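Local coordinates for chloroplast pentatricopeptide repeat protein 10 (Zea mays, PDB 4M59) that binds specific single-stranded RNA segments between chloroplast genes, stabilising the messages by blocking exonucleases that approach from either end, at residues F504-F516 with S533-K546. The protein carries 4 engineered substitutions. Numbering follows the deposited sequence.
Sequences FKCRRLDGMETAF and SMLSIYAKNGMYSK. With nucleotides of chain C.
Helices 509-516 and 533-539 run roughly antiparallel, their axes 11.0 Å apart at 147°, with the CA atoms of Leu509 and Ile537 facing each other at 6.8 Å. Segment 504-516 lies in the predicted repeat PPR 13 and 533-546 in the predicted repeat PPR 14, neighbouring helical hairpins of the superhelix. A Schellman motif, with Arg507 as its C-prime residue, ends the helix reaching Phe504 and lets the chain turn into 509-516.

Ile537 fills the middle of the seam. Its branched CB leans on Phe504 CE1 at 3.9 Å, while CG2 meets the methyl of Met512. Met512 and Met534 lie alongside each other, pointing opposite ways, with Met512 CE within 3.7 Å of Met534 SD. The flexible, unbranched chain of Met534 can reach both Met512 and Phe516: it bends at chi2 (-60°) and again at chi3, laying CG over one face of the Phe516 ring in a CH-pi contact, with SD at an oblique Met-aromatic position. Farther out, Leu509 CD1 meets Met543 SD tip to tip and also touches the edge of the Tyr538 ring, in its plane.

Beside this apolar patch, Tyr538 OH donates to the anti lone pair of Glu513 OE2 at 2.8 Å, the carboxylate turned 76° from the ring. Lys546 lays CB over one face of the Tyr538 ring and adds a positive charge near Glu513, beyond salt-bridge range.

At the other end the seam borders the RNA. Phe504 presents its ring edge to a phosphate oxygen of U15 of chain C, and Arg507 and Lys540 gather beside the backbone of U15 and U16, where their positive charge probably favours the phosphates. With its outer chain stretched straight, Lys540 brings its CE to 3.3 Å from OP1 of U16 of chain C.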
loop_
_atom_site.group_PDB
_atom_site.type_symbol
_atom_site.label_atom_id
_atom_site.label_comp_id
_atom_site.label_asym_id
_atom_site.label_seq_id
_atom_site.Cartn_x
_atom_site.Cartn_y
_atom_site.Cartn_z
ATOM N N PHE A 504 15.674 -6.239 19.994
ATOM C CA PHE A 504 15.824 -4.896 20.485
ATOM C C PHE A 504 14.954 -4.775 21.698
ATOM O O PHE A 504 15.386 -4.315 22.738
ATOM C CB PHE A 504 15.377 -3.895 19.439
ATOM C CG PHE A 504 15.553 -2.476 19.855
ATOM C CD1 PHE A 504 16.788 -1.998 20.198
ATOM C CD2 PHE A 504 14.490 -1.620 19.889
ATOM C CE1 PHE A 504 16.950 -0.699 20.573
ATOM C CE2 PHE A 504 14.657 -0.322 20.266
ATOM C CZ PHE A 504 15.887 0.137 20.606
ATOM N N LYS A 505 13.717 -5.222 21.557
ATOM C CA LYS A 505 12.744 -5.098 22.619
ATOM C C LYS A 505 13.220 -5.831 23.850
ATOM O O LYS A 505 12.828 -5.501 24.962
ATOM C CB LYS A 505 11.393 -5.651 22.178
ATOM N N CYS A 506 14.068 -6.827 23.637
ATOM C CA CYS A 506 14.629 -7.606 24.719
ATOM C C CYS A 506 16.100 -7.270 24.894
ATOM O O CYS A 506 16.807 -7.934 25.636
ATOM C CB CYS A 506 14.467 -9.097 24.450
ATOM S SG CYS A 506 12.782 -9.656 24.305
ATOM N N ARG A 507 16.554 -6.233 24.204
ATOM C CA ARG A 507 17.924 -5.752 24.329
ATOM C C ARG A 507 18.960 -6.836 24.118
ATOM O O ARG A 507 19.903 -6.950 24.886
ATOM C CB ARG A 507 18.143 -5.114 25.689
ATOM C CG ARG A 507 17.076 -4.136 26.084
ATOM C CD ARG A 507 17.458 -2.717 25.758
ATOM N NE ARG A 507 16.498 -2.093 24.858
ATOM C CZ ARG A 507 15.306 -1.642 25.229
ATOM N NH1 ARG A 507 14.915 -1.744 26.487
ATOM N NH2 ARG A 507 14.501 -1.093 24.336
ATOM N N ARG A 508 18.788 -7.632 23.078
ATOM C CA ARG A 508 19.782 -8.628 22.736
ATOM C C ARG A 508 20.639 -8.145 21.603
ATOM O O ARG A 508 20.379 -8.465 20.461
ATOM C CB ARG A 508 19.116 -9.924 22.321
ATOM C CG ARG A 508 18.862 -10.857 23.451
ATOM C CD ARG A 508 19.566 -12.147 23.203
ATOM N NE ARG A 508 18.883 -12.958 22.215
ATOM C CZ ARG A 508 19.497 -13.834 21.442
ATOM N NH1 ARG A 508 20.801 -13.982 21.536
ATOM N NH2 ARG A 508 18.817 -14.546 20.569
ATOM N N LEU A 509 21.667 -7.381 21.927
ATOM C CA LEU A 509 22.562 -6.819 20.931
ATOM C C LEU A 509 23.176 -7.870 20.028
ATOM O O LEU A 509 23.234 -7.710 18.816
ATOM C CB LEU A 509 23.683 -6.059 21.618
ATOM C CG LEU A 509 24.913 -5.912 20.749
ATOM C CD1 LEU A 509 25.234 -4.465 20.606
ATOM C CD2 LEU A 509 26.050 -6.670 21.366
ATOM N N ASP A 510 23.652 -8.934 20.643
ATOM C CA ASP A 510 24.299 -10.003 19.930
ATOM C C ASP A 510 23.394 -10.499 18.840
ATOM O O ASP A 510 23.808 -10.645 17.703
ATOM C CB ASP A 510 24.544 -11.129 20.907
ATOM C CG ASP A 510 23.286 -11.523 21.630
ATOM O OD1 ASP A 510 22.258 -10.855 21.406
ATOM O OD2 ASP A 510 23.317 -12.482 22.423
ATOM N N GLY A 511 22.141 -10.741 19.193
ATOM C CA GLY A 511 21.220 -11.415 18.308
ATOM C C GLY A 511 20.686 -10.537 17.214
ATOM O O GLY A 511 20.023 -11.013 16.305
ATOM N N MET A 512 20.962 -9.247 17.306
ATOM C CA MET A 512 20.539 -8.310 16.286
ATOM C C MET A 512 21.618 -8.198 15.234
ATOM O O MET A 512 21.341 -8.208 14.041
ATOM C CB MET A 512 20.279 -6.942 16.896
ATOM C CG MET A 512 19.103 -6.902 17.817
ATOM S SD MET A 512 19.008 -5.429 18.826
ATOM C CE MET A 512 18.641 -4.223 17.586
ATOM N N GLU A 513 22.855 -8.101 15.689
ATOM C CA GLU A 513 23.980 -7.985 14.789
ATOM C C GLU A 513 24.011 -9.146 13.830
ATOM O O GLU A 513 24.402 -8.998 12.689
ATOM C CB GLU A 513 25.276 -7.923 15.578
ATOM C CG GLU A 513 25.394 -6.700 16.435
ATOM C CD GLU A 513 26.809 -6.430 16.851
ATOM O OE1 GLU A 513 27.437 -7.324 17.437
ATOM O OE2 GLU A 513 27.301 -5.323 16.587
ATOM N N THR A 514 23.576 -10.299 14.301
ATOM C CA THR A 514 23.521 -11.486 13.487
ATOM C C THR A 514 22.471 -11.320 12.419
ATOM O O THR A 514 22.611 -11.814 11.308
ATOM C CB THR A 514 23.148 -12.682 14.334
ATOM O OG1 THR A 514 24.045 -12.766 15.437
ATOM C CG2 THR A 514 23.245 -13.942 13.540
ATOM N N ALA A 515 21.405 -10.617 12.764
ATOM C CA ALA A 515 20.277 -10.459 11.865
ATOM C C ALA A 515 20.563 -9.370 10.864
ATOM O O ALA A 515 20.238 -9.479 9.698
ATOM C CB ALA A 515 19.047 -10.126 12.647
ATOM N N PHE A 516 21.181 -8.313 11.354
ATOM C CA PHE A 516 21.612 -7.216 10.534
ATOM C C PHE A 516 22.704 -7.728 9.637
ATOM O O PHE A 516 22.935 -7.212 8.560
ATOM C CB PHE A 516 22.157 -6.149 11.451
ATOM C CG PHE A 516 22.452 -4.862 10.780
ATOM C CD1 PHE A 516 21.507 -4.240 10.007
ATOM C CD2 PHE A 516 23.662 -4.244 10.967
ATOM C CE1 PHE A 516 21.780 -3.044 9.416
ATOM C CE2 PHE A 516 23.934 -3.046 10.377
ATOM C CZ PHE A 516 22.993 -2.449 9.599
ATOM N N SER A 533 16.873 1.055 14.907
ATOM C CA SER A 533 16.956 0.148 16.025
ATOM C C SER A 533 18.402 -0.167 16.299
ATOM O O SER A 533 18.835 -0.186 17.438
ATOM C CB SER A 533 16.261 -1.142 15.687
ATOM O OG SER A 533 17.238 -2.085 15.319
ATOM N N MET A 534 19.156 -0.420 15.244
ATOM C CA MET A 534 20.566 -0.695 15.411
ATOM C C MET A 534 21.259 0.522 15.956
ATOM O O MET A 534 22.235 0.420 16.673
ATOM C CB MET A 534 21.196 -1.114 14.096
ATOM C CG MET A 534 20.613 -2.368 13.535
ATOM S SD MET A 534 20.789 -3.767 14.621
ATOM C CE MET A 534 22.519 -4.090 14.419
ATOM N N LEU A 535 20.743 1.687 15.624
ATOM C CA LEU A 535 21.386 2.901 16.060
ATOM C C LEU A 535 21.131 3.143 17.524
ATOM O O LEU A 535 21.991 3.636 18.229
ATOM C CB LEU A 535 20.877 4.081 15.260
ATOM C CG LEU A 535 21.588 5.382 15.567
ATOM C CD1 LEU A 535 23.021 5.209 15.241
ATOM C CD2 LEU A 535 20.996 6.482 14.748
ATOM N N SER A 536 19.937 2.789 17.976
ATOM C CA SER A 536 19.562 3.035 19.354
ATOM C C SER A 536 20.164 2.016 20.287
ATOM O O SER A 536 20.467 2.318 21.430
ATOM C CB SER A 536 18.052 3.026 19.513
ATOM O OG SER A 536 17.699 3.258 20.856
ATOM N N ILE A 537 20.340 0.799 19.804
ATOM C CA ILE A 537 20.927 -0.226 20.637
ATOM C C ILE A 537 22.408 0.038 20.850
ATOM O O ILE A 537 22.920 -0.163 21.939
ATOM C CB ILE A 537 20.665 -1.638 20.086
ATOM C CG1 ILE A 537 21.078 -2.681 21.110
ATOM C CG2 ILE A 537 21.385 -1.871 18.795
ATOM C CD1 ILE A 537 20.402 -2.514 22.427
ATOM N N TYR A 538 23.091 0.508 19.816
ATOM C CA TYR A 538 24.504 0.818 19.937
ATOM C C TYR A 538 24.650 2.042 20.803
ATOM O O TYR A 538 25.610 2.179 21.549
ATOM C CB TYR A 538 25.124 1.089 18.566
ATOM C CG TYR A 538 25.291 -0.116 17.677
ATOM C CD1 TYR A 538 25.375 -1.390 18.201
ATOM C CD2 TYR A 538 25.364 0.026 16.311
ATOM C CE1 TYR A 538 25.524 -2.479 17.382
ATOM C CE2 TYR A 538 25.510 -1.063 15.490
ATOM C CZ TYR A 538 25.590 -2.310 16.031
ATOM O OH TYR A 538 25.742 -3.385 15.203
ATOM N N ALA A 539 23.697 2.948 20.688
ATOM C CA ALA A 539 23.750 4.177 21.438
ATOM C C ALA A 539 23.446 3.902 22.888
ATOM O O ALA A 539 23.981 4.553 23.770
ATOM C CB ALA A 539 22.771 5.168 20.889
ATOM N N LYS A 540 22.580 2.933 23.139
ATOM C CA LYS A 540 22.249 2.585 24.505
ATOM C C LYS A 540 23.439 1.982 25.234
ATOM O O LYS A 540 23.423 1.831 26.449
ATOM C CB LYS A 540 21.039 1.661 24.559
ATOM C CG LYS A 540 19.731 2.404 24.475
ATOM C CD LYS A 540 18.563 1.453 24.379
ATOM C CE LYS A 540 17.275 2.212 24.185
ATOM N NZ LYS A 540 16.120 1.304 24.069
ATOM N N ASN A 541 24.469 1.627 24.476
ATOM C CA ASN A 541 25.773 1.356 25.044
ATOM C C ASN A 541 26.729 2.424 24.538
ATOM O O ASN A 541 26.307 3.397 23.943
ATOM C CB ASN A 541 26.237 -0.036 24.665
ATOM C CG ASN A 541 25.156 -1.063 24.839
ATOM O OD1 ASN A 541 24.003 -0.799 24.548
ATOM N ND2 ASN A 541 25.517 -2.230 25.323
ATOM N N GLY A 542 28.018 2.262 24.760
ATOM C CA GLY A 542 28.940 3.313 24.377
ATOM C C GLY A 542 29.369 3.166 22.948
ATOM O O GLY A 542 30.308 3.804 22.496
ATOM N N MET A 543 28.616 2.381 22.211
ATOM C CA MET A 543 29.091 1.879 20.941
ATOM C C MET A 543 29.078 2.926 19.858
ATOM O O MET A 543 28.375 2.815 18.887
ATOM C CB MET A 543 28.303 0.652 20.553
ATOM C CG MET A 543 28.102 -0.247 21.714
ATOM S SD MET A 543 27.215 -1.736 21.405
ATOM C CE MET A 543 28.488 -2.628 20.601
ATOM N N TYR A 544 29.918 3.923 20.046
ATOM C CA TYR A 544 29.989 5.063 19.154
ATOM C C TYR A 544 30.384 4.640 17.774
ATOM O O TYR A 544 29.721 4.964 16.805
ATOM C CB TYR A 544 31.014 6.052 19.675
ATOM C CG TYR A 544 31.232 7.229 18.770
ATOM C CD1 TYR A 544 30.265 8.196 18.624
ATOM C CD2 TYR A 544 32.409 7.371 18.059
ATOM C CE1 TYR A 544 30.460 9.271 17.799
ATOM C CE2 TYR A 544 32.610 8.439 17.233
ATOM C CZ TYR A 544 31.628 9.388 17.107
ATOM O OH TYR A 544 31.817 10.467 16.282
ATOM N N SER A 545 31.491 3.921 17.697
ATOM C CA SER A 545 32.052 3.499 16.428
ATOM C C SER A 545 31.023 2.930 15.480
ATOM O O SER A 545 30.866 3.409 14.366
ATOM C CB SER A 545 33.126 2.453 16.649
ATOM O OG SER A 545 33.217 1.620 15.513
ATOM N N LYS A 546 30.323 1.903 15.927
ATOM C CA LYS A 546 29.363 1.234 15.080
ATOM C C LYS A 546 28.192 2.135 14.787
ATOM O O LYS A 546 27.726 2.209 13.660
ATOM C CB LYS A 546 28.865 -0.045 15.733
ATOM C CG LYS A 546 29.922 -0.793 16.488
ATOM C CD LYS A 546 29.423 -2.140 16.910
ATOM C CE LYS A 546 29.145 -2.974 15.708
ATOM N NZ LYS A 546 30.306 -2.935 14.796
ATOM P P U C 15 11.944 2.233 22.603
ATOM O OP1 U C 15 12.153 1.270 21.495
ATOM O OP2 U C 15 12.239 1.825 23.998
ATOM O "O5'" U C 15 12.771 3.556 22.283
ATOM C "C5'" U C 15 14.183 3.489 22.014
ATOM C "C4'" U C 15 14.717 4.852 21.641
ATOM O "O4'" U C 15 13.840 5.469 20.667
ATOM C "C3'" U C 15 14.784 5.869 22.769
ATOM O "O3'" U C 15 15.976 5.707 23.525
ATOM C "C2'" U C 15 14.791 7.192 22.010
ATOM O "O2'" U C 15 16.077 7.577 21.570
ATOM C "C1'" U C 15 13.888 6.877 20.814
ATOM N N1 U C 15 12.517 7.374 20.977
ATOM C C2 U C 15 12.245 8.659 20.550
ATOM O O2 U C 15 13.088 9.382 20.049
ATOM N N3 U C 15 10.947 9.063 20.732
ATOM C C4 U C 15 9.914 8.337 21.284
ATOM O O4 U C 15 8.796 8.845 21.378
ATOM C C5 U C 15 10.276 7.016 21.703
ATOM C C6 U C 15 11.534 6.592 21.539
ATOM P P U C 16 15.905 5.629 25.117
ATOM O OP1 U C 16 17.220 5.156 25.615
ATOM O OP2 U C 16 14.672 4.890 25.484
ATOM O "O5'" U C 16 15.726 7.153 25.545
ATOM C "C5'" U C 16 16.710 8.139 25.185
ATOM C "C4'" U C 16 16.500 9.406 25.979
ATOM O "O4'" U C 16 15.411 10.168 25.393
ATOM C "C3'" U C 16 16.103 9.217 27.435
ATOM O "O3'" U C 16 17.251 9.078 28.262
ATOM C "C2'" U C 16 15.375 10.519 27.740
ATOM O "O2'" U C 16 16.252 11.584 28.038
ATOM C "C1'" U C 16 14.650 10.781 26.419
ATOM N N1 U C 16 13.291 10.222 26.385
ATOM C C2 U C 16 12.262 11.013 26.856
ATOM O O2 U C 16 12.437 12.139 27.288
ATOM N N3 U C 16 11.020 10.435 26.799
ATOM C C4 U C 16 10.704 9.177 26.332
ATOM O O4 U C 16 9.531 8.801 26.347
ATOM C C5 U C 16 11.823 8.420 25.864
ATOM C C6 U C 16 13.049 8.955 25.906
#